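Local coordinates for uncharacterized protein (Sinorhizobium meliloti, PDB 3U5R) that is of unknown function but has a thioredoxin-like fold of the AhpC/TSA family and may act as an antioxidant oxidoreductase, at residues F41-A46 against L128-Q133; A61-F66 against L93-I98; Y139-T144 against C201-T206; L156-Q161 against T193-S198. One frame throughout, in Å; residues are numbered along the deposited sequence.

In the fold
Following the chain from its N terminus, residues 41-46 open a long loop that closes at 128-133 in interaction 1. Within that loop, interaction 2 pairs strands 61-66 and 93-99 in the middle of the mixed sheet, and L128 N donates to A97 O (2.8 Å), so the two contacts meet between neighbouring strands. Interaction 3 then opens at 139-144 and closes only at 201-206, near the C terminus; the smaller loop of interaction 4, from 156-161 to 193-198, lies wholly within it. The two pairs follow in series and none cross. Q133 joins interaction 1 to interaction 3, F66 packs interaction 2 against A141 of interaction 3, and interactions 1 and 4 sit at opposite ends of the same sheet.

Interaction 1: residues F41-A46 against L128-Q133; sequences FVLPDA and LKDASQ
K129 N donates to P44 O across 3.1 Å, with the donor lined up almost straight beyond the carbonyl (C=O...N angle 174°). The same oxygen rests 3.3 Å from L128 CA, so the backbone of 128-129 meets P44 closely. In return, K129 O faces the proline ring, 3.3 Å from P44 CD. The methyl L43 CD2 lies 3.5 Å from K129 O and continues over D130, reaching D130 CB at 3.8 Å. The L128 side chain fills the other flank: with CG anti to its carbonyl carbon (chi1 -52°), its two methyls divide between L43 and D45, CD1 packing on L43 CB at 3.8 Å and CD2 on D45 CB at 3.4 Å. Strand 43-44 pairs antiparallel with strand 50-51, and this small two-stranded sheet leans against strand 127-129, the outermost strand of the central mixed sheet beside 93-99. An alanine in place of L128 would probably leave L43 CB and D45 CB without the methyls that pack on them, opening a gap between them. The polar ends point to other partners. D45 OD1 accepts from N49 N, and K129 NZ is held by N101 O, E109 O and N99 OD1. D130 turns its carboxylate to S100 OG and to the backbone N-H groups of V135 and A136 in helix 134-139, while its backbone oxygen closes a type I turn by accepting from Q133 N at 3.1 Å.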
# COMPACT_ATOMS: atom_id res chain seq x y z
N PHE A 41 1.36 13.35 4.83
CA PHE A 41 0.08 13.53 4.12
C PHE A 41 -0.95 13.83 5.19
O PHE A 41 -0.68 13.66 6.39
CB PHE A 41 -0.33 12.22 3.40
CG PHE A 41 -0.25 10.97 4.31
CD1 PHE A 41 -1.29 10.65 5.17
CD2 PHE A 41 0.87 10.16 4.29
CE1 PHE A 41 -1.21 9.51 6.00
CE2 PHE A 41 0.99 9.04 5.13
CZ PHE A 41 -0.08 8.72 6.01
N VAL A 42 -2.14 14.22 4.77
CA VAL A 42 -3.31 14.24 5.65
C VAL A 42 -4.44 13.69 4.78
O VAL A 42 -4.71 14.24 3.71
CB VAL A 42 -3.59 15.66 6.17
CG1 VAL A 42 -3.55 16.66 5.02
CG2 VAL A 42 -4.92 15.71 6.89
N LEU A 43 -5.10 12.61 5.20
CA LEU A 43 -6.05 11.93 4.29
C LEU A 43 -7.17 11.35 5.12
O LEU A 43 -6.94 10.94 6.23
CB LEU A 43 -5.33 10.73 3.61
CG LEU A 43 -4.34 11.06 2.47
CD1 LEU A 43 -3.73 9.79 2.03
CD2 LEU A 43 -4.89 11.75 1.26
N PRO A 44 -8.38 11.24 4.54
CA PRO A 44 -9.52 10.86 5.34
C PRO A 44 -9.89 9.38 5.11
O PRO A 44 -9.68 8.88 4.00
CB PRO A 44 -10.63 11.73 4.78
CG PRO A 44 -10.23 11.91 3.22
CD PRO A 44 -8.70 11.91 3.28
N ASP A 45 -10.47 8.73 6.12
CA ASP A 45 -11.11 7.45 5.95
C ASP A 45 -12.61 7.65 5.68
O ASP A 45 -13.12 8.83 5.54
CB ASP A 45 -10.80 6.46 7.11
CG ASP A 45 -11.55 6.78 8.41
OD1 ASP A 45 -12.38 7.72 8.43
OD2 ASP A 45 -11.30 6.06 9.42
N ALA A 46 -13.36 6.56 5.54
CA ALA A 46 -14.73 6.77 4.98
C ALA A 46 -15.66 7.29 6.06
O ALA A 46 -16.84 7.63 5.77
CB ALA A 46 -15.31 5.46 4.43
N LEU A 128 -7.63 4.87 3.03
CA LEU A 128 -7.94 6.29 2.91
C LEU A 128 -8.12 6.71 1.49
O LEU A 128 -7.52 6.12 0.59
CB LEU A 128 -6.75 7.06 3.47
CG LEU A 128 -6.38 6.56 4.87
CD1 LEU A 128 -5.17 7.34 5.39
CD2 LEU A 128 -7.60 6.69 5.88
N LYS A 129 -8.86 7.79 1.27
CA LYS A 129 -8.99 8.32 -0.10
C LYS A 129 -8.05 9.50 -0.36
O LYS A 129 -8.09 10.47 0.41
CB LYS A 129 -10.41 8.79 -0.35
CG LYS A 129 -10.61 9.31 -1.80
CD LYS A 129 -10.71 8.14 -2.75
CE LYS A 129 -10.57 8.69 -4.18
NZ LYS A 129 -10.40 7.46 -5.01
N ASP A 130 -7.25 9.45 -1.46
CA ASP A 130 -6.35 10.59 -1.88
C ASP A 130 -6.99 11.32 -3.09
O ASP A 130 -6.56 11.11 -4.22
CB ASP A 130 -4.93 10.03 -2.15
CG ASP A 130 -3.97 10.98 -2.87
OD1 ASP A 130 -3.99 12.20 -2.64
OD2 ASP A 130 -3.13 10.47 -3.67
N ALA A 131 -8.04 12.12 -2.82
CA ALA A 131 -8.89 12.71 -3.88
C ALA A 131 -8.14 13.62 -4.83
O ALA A 131 -8.39 13.56 -6.00
CB ALA A 131 -10.17 13.50 -3.28
N SER A 132 -7.23 14.44 -4.32
CA SER A 132 -6.45 15.35 -5.17
C SER A 132 -5.27 14.66 -5.90
O SER A 132 -4.68 15.25 -6.82
CB SER A 132 -5.90 16.53 -4.33
OG SER A 132 -4.78 16.10 -3.58
N GLN A 133 -4.96 13.42 -5.48
CA GLN A 133 -3.80 12.62 -5.98
C GLN A 133 -2.49 13.25 -5.65
O GLN A 133 -1.47 12.78 -6.13
CB GLN A 133 -3.90 12.30 -7.51
CG GLN A 133 -5.37 11.99 -7.88
CD GLN A 133 -5.54 11.54 -9.31
OE1 GLN A 133 -5.16 12.26 -10.22
NE2 GLN A 133 -6.10 10.33 -9.52

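Interaction 2: residues A61-F66 against L93-I98; sequences ALLVAF and LAVVAI
Strands 61-66 and 93-98 are the parallel neighbours of a beta-alpha-beta crossover, with helices 72-75 and 78-88 in the connection, and they run only 16° apart. Each residue of one strand pairs with one of the other, from A61 with L93 to F66 with I98. The bonds alternate in the parallel manner: A61 O accepts from A94 N, A94 O from L63 N, L63 O from V96 N (2.7 Å), V96 O from A65 N, and A65 O from I98 N.

One face carries L62, V64 and F66 beside A94, V96 and I98. V96 CG1 stands between its own backbone N and carbonyl carbon (chi1 47°), which leans it across the gap to 3.3 Å from L63 O and 3.6 Å from V64 CG2. V64 CG1 meets the end of I98 at CD1, 3.7 Å away. F66 and I98 lie alongside each other, the ring atom CE1 being 4.0 Å from I98 CG2. On the other face the end of L93 leans toward strand 61-66, its CD1 reaching CB of its paired residue A61 at 3.7 Å, while F84 of helix 78-88 packs on L63 and L93. Helix 176-186 adds L178 against L63. On the far side of 61-66 the antiparallel strand 146-150 continues the sheet, giving the parallel pair followed by an antiparallel hairpin that marks the thioredoxin fold.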
# COMPACT_ATOMS: atom_id res chain seq x y z
N ALA A 61 7.87 -0.18 11.95
CA ALA A 61 7.74 -0.31 10.49
C ALA A 61 6.45 0.28 9.98
O ALA A 61 5.37 0.10 10.62
CB ALA A 61 7.85 -1.83 10.01
N LEU A 62 6.49 0.91 8.79
CA LEU A 62 5.30 1.52 8.23
C LEU A 62 5.20 1.16 6.76
O LEU A 62 6.14 1.42 5.96
CB LEU A 62 5.27 3.06 8.42
CG LEU A 62 4.24 3.78 7.52
CD1 LEU A 62 2.83 3.58 8.14
CD2 LEU A 62 4.52 5.30 7.40
N LEU A 63 4.08 0.50 6.40
CA LEU A 63 3.80 0.19 5.02
C LEU A 63 2.77 1.19 4.45
O LEU A 63 1.66 1.32 5.02
CB LEU A 63 3.30 -1.25 4.87
CG LEU A 63 2.90 -1.69 3.46
CD1 LEU A 63 4.10 -1.65 2.53
CD2 LEU A 63 2.28 -3.07 3.48
N VAL A 64 3.08 1.84 3.31
CA VAL A 64 2.13 2.70 2.65
C VAL A 64 1.82 1.98 1.35
O VAL A 64 2.74 1.67 0.57
CB VAL A 64 2.71 4.08 2.36
CG1 VAL A 64 1.63 4.96 1.61
CG2 VAL A 64 3.15 4.77 3.66
N ALA A 65 0.52 1.69 1.10
CA ALA A 65 0.15 0.84 -0.02
C ALA A 65 -0.85 1.51 -0.85
O ALA A 65 -1.94 1.87 -0.34
CB ALA A 65 -0.46 -0.55 0.56
N PHE A 66 -0.54 1.76 -2.12
CA PHE A 66 -1.54 2.36 -3.01
C PHE A 66 -2.33 1.24 -3.68
O PHE A 66 -1.77 0.44 -4.42
CB PHE A 66 -0.87 3.27 -4.06
CG PHE A 66 -0.23 4.47 -3.44
CD1 PHE A 66 -0.89 5.68 -3.39
CD2 PHE A 66 0.99 4.34 -2.81
CE1 PHE A 66 -0.33 6.78 -2.76
CE2 PHE A 66 1.58 5.45 -2.15
CZ PHE A 66 0.93 6.66 -2.16
N LEU A 93 4.28 -3.33 13.01
CA LEU A 93 3.99 -2.81 11.67
C LEU A 93 2.68 -1.98 11.66
O LEU A 93 1.65 -2.47 12.14
CB LEU A 93 3.83 -3.98 10.72
CG LEU A 93 3.38 -3.53 9.35
CD1 LEU A 93 4.60 -2.92 8.64
CD2 LEU A 93 2.86 -4.73 8.62
N ALA A 94 2.74 -0.75 11.14
CA ALA A 94 1.58 0.02 10.78
C ALA A 94 1.37 -0.12 9.27
O ALA A 94 2.32 -0.04 8.51
CB ALA A 94 1.76 1.50 11.14
N VAL A 95 0.12 -0.31 8.85
CA VAL A 95 -0.20 -0.34 7.41
C VAL A 95 -1.14 0.76 7.12
O VAL A 95 -2.15 0.98 7.83
CB VAL A 95 -0.85 -1.69 6.95
CG1 VAL A 95 -1.32 -1.64 5.49
CG2 VAL A 95 0.14 -2.89 7.16
N VAL A 96 -0.86 1.53 6.05
CA VAL A 96 -1.84 2.53 5.60
C VAL A 96 -2.07 2.27 4.16
O VAL A 96 -1.08 2.32 3.40
CB VAL A 96 -1.37 3.97 5.82
CG1 VAL A 96 0.06 4.14 5.32
CG2 VAL A 96 -2.30 4.95 5.13
N ALA A 97 -3.34 2.10 3.76
CA ALA A 97 -3.67 1.97 2.36
C ALA A 97 -4.31 3.20 1.80
O ALA A 97 -5.07 3.85 2.49
CB ALA A 97 -4.63 0.75 2.15
N ILE A 98 -4.08 3.50 0.52
CA ILE A 98 -4.53 4.76 -0.07
C ILE A 98 -5.12 4.46 -1.46
O ILE A 98 -4.52 3.75 -2.25
CB ILE A 98 -3.36 5.79 -0.22
CG1 ILE A 98 -2.82 6.18 1.16
CG2 ILE A 98 -3.86 7.06 -0.99
CD1 ILE A 98 -1.45 6.93 1.10

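Interaction 3: residues Y139-T144 against C201-T206; sequences YGAACT and CNIKWT
A short antiparallel bridge joins T144 to C201, and both side chains touch C71, which lies just ahead of helix 72-75 where thioredoxin folds usually keep a redox cysteine, although its role here is not established. T144 N donates to C201 O at 2.9 Å, in the carbonyl plane, and the next pair, C143 with N202, is non-hydrogen-bonded, its side chains diverging. The site thus couples strand 143-144 to 199-202, the central strand of a small antiparallel sheet.

A142 O is gripped twice. I203 N reaches it at 3.1 Å from well above the carbonyl plane (42° out of it), and a water donates to it at 2.7 Å while accepting from W205 NE1. I203 divides its branches between two partners: with CG1 anti to its carbonyl carbon (chi1 -61°), that branch runs along the A142 carbonyl and brings CD1 to 3.7 Å from A141 CB, whereas CG2 sits over the centre of the W205 ring, 3.6 Å above its plane. Replacing I203 with alanine would take away CG1, CG2 and CD1, and would probably open a gap beside A141 and the A142 carbonyl and strip one face of the indole of this cover. Q133, A136 and K137 also touch the indole. A second water donates to N202 O and accepts from T144 OG1, while K204 NZ curls back to bind both N202 O and N202 OD1. The indole meets the first segment at its edge, where A141 O lies in the ring plane, 3.4 Å from W205 CZ2.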
# COMPACT_ATOMS: atom_id res chain seq x y z
N TYR A 139 4.67 10.35 -3.37
CA TYR A 139 5.35 9.04 -3.14
C TYR A 139 5.94 8.51 -4.42
O TYR A 139 6.88 7.69 -4.38
CB TYR A 139 4.34 8.00 -2.53
CG TYR A 139 4.28 8.11 -1.02
CD1 TYR A 139 3.68 9.17 -0.42
CD2 TYR A 139 4.93 7.20 -0.20
CE1 TYR A 139 3.65 9.32 0.92
CE2 TYR A 139 4.91 7.36 1.20
CZ TYR A 139 4.28 8.40 1.73
OH TYR A 139 4.28 8.59 3.08
N GLY A 140 5.45 9.04 -5.55
CA GLY A 140 5.80 8.54 -6.87
C GLY A 140 5.22 7.14 -7.11
O GLY A 140 5.89 6.31 -7.74
N ALA A 141 3.99 6.90 -6.62
CA ALA A 141 3.20 5.74 -7.01
C ALA A 141 2.81 5.79 -8.48
O ALA A 141 2.46 6.86 -9.03
CB ALA A 141 1.91 5.62 -6.10
N ALA A 142 2.85 4.62 -9.13
CA ALA A 142 2.52 4.52 -10.55
C ALA A 142 1.38 3.53 -10.85
O ALA A 142 0.70 3.67 -11.83
CB ALA A 142 3.74 4.11 -11.38
N CYS A 143 1.19 2.52 -9.99
CA CYS A 143 0.19 1.48 -10.27
C CYS A 143 -0.44 0.97 -8.97
O CYS A 143 -0.02 1.35 -7.83
CB CYS A 143 0.92 0.32 -10.96
SG CYS A 143 2.22 -0.43 -9.93
N THR A 144 -1.44 0.11 -9.09
CA THR A 144 -2.04 -0.49 -7.88
C THR A 144 -1.86 -1.98 -8.09
O THR A 144 -2.25 -2.48 -9.14
CB THR A 144 -3.55 -0.12 -7.76
OG1 THR A 144 -4.22 -0.60 -8.94
CG2 THR A 144 -3.76 1.46 -7.61
N CYS A 201 -2.66 -2.20 -12.51
CA CYS A 201 -3.30 -1.18 -13.26
C CYS A 201 -2.66 0.16 -12.95
O CYS A 201 -2.40 0.44 -11.77
CB CYS A 201 -4.75 -1.14 -12.82
SG CYS A 201 -5.59 -2.73 -13.39
N ASN A 202 -2.44 1.00 -13.97
CA ASN A 202 -1.99 2.36 -13.67
C ASN A 202 -2.97 3.02 -12.71
O ASN A 202 -4.19 2.77 -12.74
CB ASN A 202 -1.77 3.25 -14.92
CG ASN A 202 -3.06 3.48 -15.72
OD1 ASN A 202 -3.76 2.53 -16.05
ND2 ASN A 202 -3.41 4.76 -15.98
N ILE A 203 -2.40 3.85 -11.83
CA ILE A 203 -3.18 4.84 -11.10
C ILE A 203 -4.00 5.64 -12.09
O ILE A 203 -3.50 6.15 -13.11
CB ILE A 203 -2.24 5.74 -10.20
CG1 ILE A 203 -1.53 4.80 -9.20
CG2 ILE A 203 -3.03 6.95 -9.55
CD1 ILE A 203 -1.30 5.22 -7.83
N LYS A 204 -5.28 5.80 -11.80
CA LYS A 204 -6.12 6.52 -12.74
C LYS A 204 -6.07 8.02 -12.44
O LYS A 204 -6.93 8.53 -11.73
CB LYS A 204 -7.54 5.95 -12.65
CG LYS A 204 -7.55 4.44 -12.94
CD LYS A 204 -7.00 4.20 -14.36
CE LYS A 204 -7.28 2.80 -14.92
NZ LYS A 204 -6.17 1.84 -14.66
N TRP A 205 -5.04 8.68 -12.96
CA TRP A 205 -4.82 10.11 -12.80
C TRP A 205 -6.03 10.86 -13.40
O TRP A 205 -6.55 10.46 -14.45
CB TRP A 205 -3.56 10.51 -13.58
CG TRP A 205 -2.41 9.71 -13.11
CD1 TRP A 205 -1.79 8.70 -13.77
CD2 TRP A 205 -1.76 9.82 -11.81
NE1 TRP A 205 -0.76 8.18 -12.98
CE2 TRP A 205 -0.73 8.86 -11.78
CE3 TRP A 205 -1.97 10.63 -10.69
CZ2 TRP A 205 0.10 8.68 -10.67
CZ3 TRP A 205 -1.11 10.46 -9.56
CH2 TRP A 205 -0.10 9.49 -9.58
N THR A 206 -6.51 11.89 -12.71
CA THR A 206 -7.55 12.78 -13.27
C THR A 206 -6.94 13.47 -14.50
O THR A 206 -5.76 13.82 -14.47
CB THR A 206 -7.95 13.83 -12.24
OG1 THR A 206 -6.84 14.71 -12.06
CG2 THR A 206 -8.20 13.20 -10.93
O HOH W 1 0.96 5.88 -13.31
O HOH W 2 -5.64 1.46 -10.71

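Interaction 4: residues L156-Q161 against T193-S198; sequences LVYHGQ and TTQVPS
V157 O begins the contact, accepting from Q195 NE2 at 3.0 Å. Y158 follows, with CG anti to its backbone N (chi1 175°), which lays the ring beside Q195. The ring and the extended Q195 chain lie alongside, running opposite ways, the amide carbon CD of Q195 lying 3.5 Å from Y158 CD1 and the two planes turned 38° apart. The Y158 hydroxyl donates to Q161 O at 2.6 Å, on a lone pair, and takes a bond from a water that accepts from V196 N. H159 N donates to Q195 OE1 at 2.9 Å, approaching from above the amide's carbonyl plane (40° out of it), so the Q195 carboxamide works like a stretch of strand backbone. H159 also directs ND1 to F147 O and stacks its ring on F148. G160 has CA only 3.2 Å from V196 O, where a side chain would collide with that oxygen. Q161 N donates to the same V196 O at 2.8 Å, and the extended side chain of Q161 crosses V196, OE1 passing 3.5 Å from V196 CG1; its amide is bound by D177, D164 and R166. Strand 156-160 is the last of the mixed sheet: V157 and Y158 form a classic beta bulge opposite L149 of strand 146-150, helix 176-186 packs D177, L178 and A181 on Y158, and 193-198 runs along the outer edge before entering strand 199-202.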
# COMPACT_ATOMS: atom_id res chain seq x y z
N LEU A 156 12.86 4.77 3.14
CA LEU A 156 12.34 3.65 2.31
C LEU A 156 13.30 2.47 2.28
O LEU A 156 14.47 2.62 1.91
CB LEU A 156 12.06 4.11 0.88
CG LEU A 156 11.45 3.10 -0.12
CD1 LEU A 156 9.99 2.77 0.25
CD2 LEU A 156 11.49 3.70 -1.55
N VAL A 157 12.84 1.29 2.69
CA VAL A 157 13.69 0.10 2.71
C VAL A 157 13.25 -0.97 1.78
O VAL A 157 14.05 -1.84 1.44
CB VAL A 157 13.83 -0.53 4.10
CG1 VAL A 157 14.74 0.39 5.05
CG2 VAL A 157 12.40 -0.76 4.82
N TYR A 158 11.96 -0.96 1.39
CA TYR A 158 11.54 -1.94 0.39
C TYR A 158 10.48 -1.30 -0.46
O TYR A 158 9.60 -0.61 0.07
CB TYR A 158 11.00 -3.25 1.06
CG TYR A 158 10.43 -4.27 0.05
CD1 TYR A 158 11.26 -5.26 -0.49
CD2 TYR A 158 9.09 -4.23 -0.37
CE1 TYR A 158 10.77 -6.22 -1.42
CE2 TYR A 158 8.57 -5.21 -1.31
CZ TYR A 158 9.41 -6.17 -1.82
OH TYR A 158 9.00 -7.07 -2.71
N HIS A 159 10.59 -1.51 -1.77
CA HIS A 159 9.66 -0.97 -2.74
C HIS A 159 9.51 -2.04 -3.79
O HIS A 159 10.42 -2.33 -4.55
CB HIS A 159 10.12 0.40 -3.32
CG HIS A 159 9.20 0.96 -4.35
ND1 HIS A 159 7.83 0.92 -4.21
CD2 HIS A 159 9.44 1.51 -5.56
CE1 HIS A 159 7.26 1.45 -5.26
NE2 HIS A 159 8.22 1.82 -6.10
N GLY A 160 8.37 -2.72 -3.81
CA GLY A 160 8.18 -3.74 -4.85
C GLY A 160 6.98 -4.64 -4.55
O GLY A 160 6.06 -4.27 -3.83
N GLN A 161 7.01 -5.80 -5.18
CA GLN A 161 5.90 -6.77 -5.20
C GLN A 161 5.57 -7.30 -3.80
O GLN A 161 6.42 -7.43 -2.84
CB GLN A 161 6.25 -7.92 -6.19
CG GLN A 161 7.26 -8.94 -5.63
CD GLN A 161 7.58 -10.06 -6.66
OE1 GLN A 161 7.14 -9.99 -7.79
NE2 GLN A 161 8.32 -11.04 -6.27
N THR A 193 18.24 -7.49 -1.10
CA THR A 193 18.52 -6.49 -2.13
C THR A 193 17.73 -6.78 -3.43
O THR A 193 17.61 -5.91 -4.25
CB THR A 193 20.04 -6.51 -2.48
OG1 THR A 193 20.33 -7.81 -2.97
CG2 THR A 193 20.92 -6.24 -1.21
N THR A 194 17.19 -7.97 -3.60
CA THR A 194 16.31 -8.28 -4.74
C THR A 194 14.94 -7.73 -4.44
O THR A 194 14.21 -8.31 -3.58
CB THR A 194 16.13 -9.81 -4.93
OG1 THR A 194 17.41 -10.37 -5.13
CG2 THR A 194 15.16 -10.20 -6.19
N GLN A 195 14.57 -6.65 -5.12
CA GLN A 195 13.22 -6.13 -4.98
C GLN A 195 12.59 -6.08 -6.36
O GLN A 195 12.79 -5.13 -7.14
CB GLN A 195 13.18 -4.77 -4.26
CG GLN A 195 14.06 -4.77 -3.00
CD GLN A 195 13.89 -3.56 -2.10
OE1 GLN A 195 13.19 -2.61 -2.43
NE2 GLN A 195 14.56 -3.59 -0.95
N VAL A 196 11.72 -7.03 -6.63
CA VAL A 196 11.03 -7.04 -7.95
C VAL A 196 9.95 -5.98 -7.97
O VAL A 196 9.15 -5.91 -7.04
CB VAL A 196 10.43 -8.40 -8.17
CG1 VAL A 196 9.68 -8.44 -9.55
CG2 VAL A 196 11.58 -9.53 -8.01
N PRO A 197 9.87 -5.19 -9.04
CA PRO A 197 8.85 -4.15 -9.09
C PRO A 197 7.43 -4.75 -9.08
O PRO A 197 7.23 -5.81 -9.67
CB PRO A 197 9.09 -3.46 -10.44
CG PRO A 197 10.56 -3.83 -10.83
CD PRO A 197 10.87 -5.14 -10.15
N SER A 198 6.44 -4.08 -8.45
CA SER A 198 5.10 -4.63 -8.55
C SER A 198 4.57 -4.26 -9.92
O SER A 198 5.10 -3.37 -10.59
CB SER A 198 4.16 -4.06 -7.46
OG SER A 198 4.14 -2.64 -7.57
O HOH W 3 10.65 -8.42 -4.37
O HOH W 4 11.05 -2.48 -6.92
O HOH W 5 5.43 -1.40 -5.30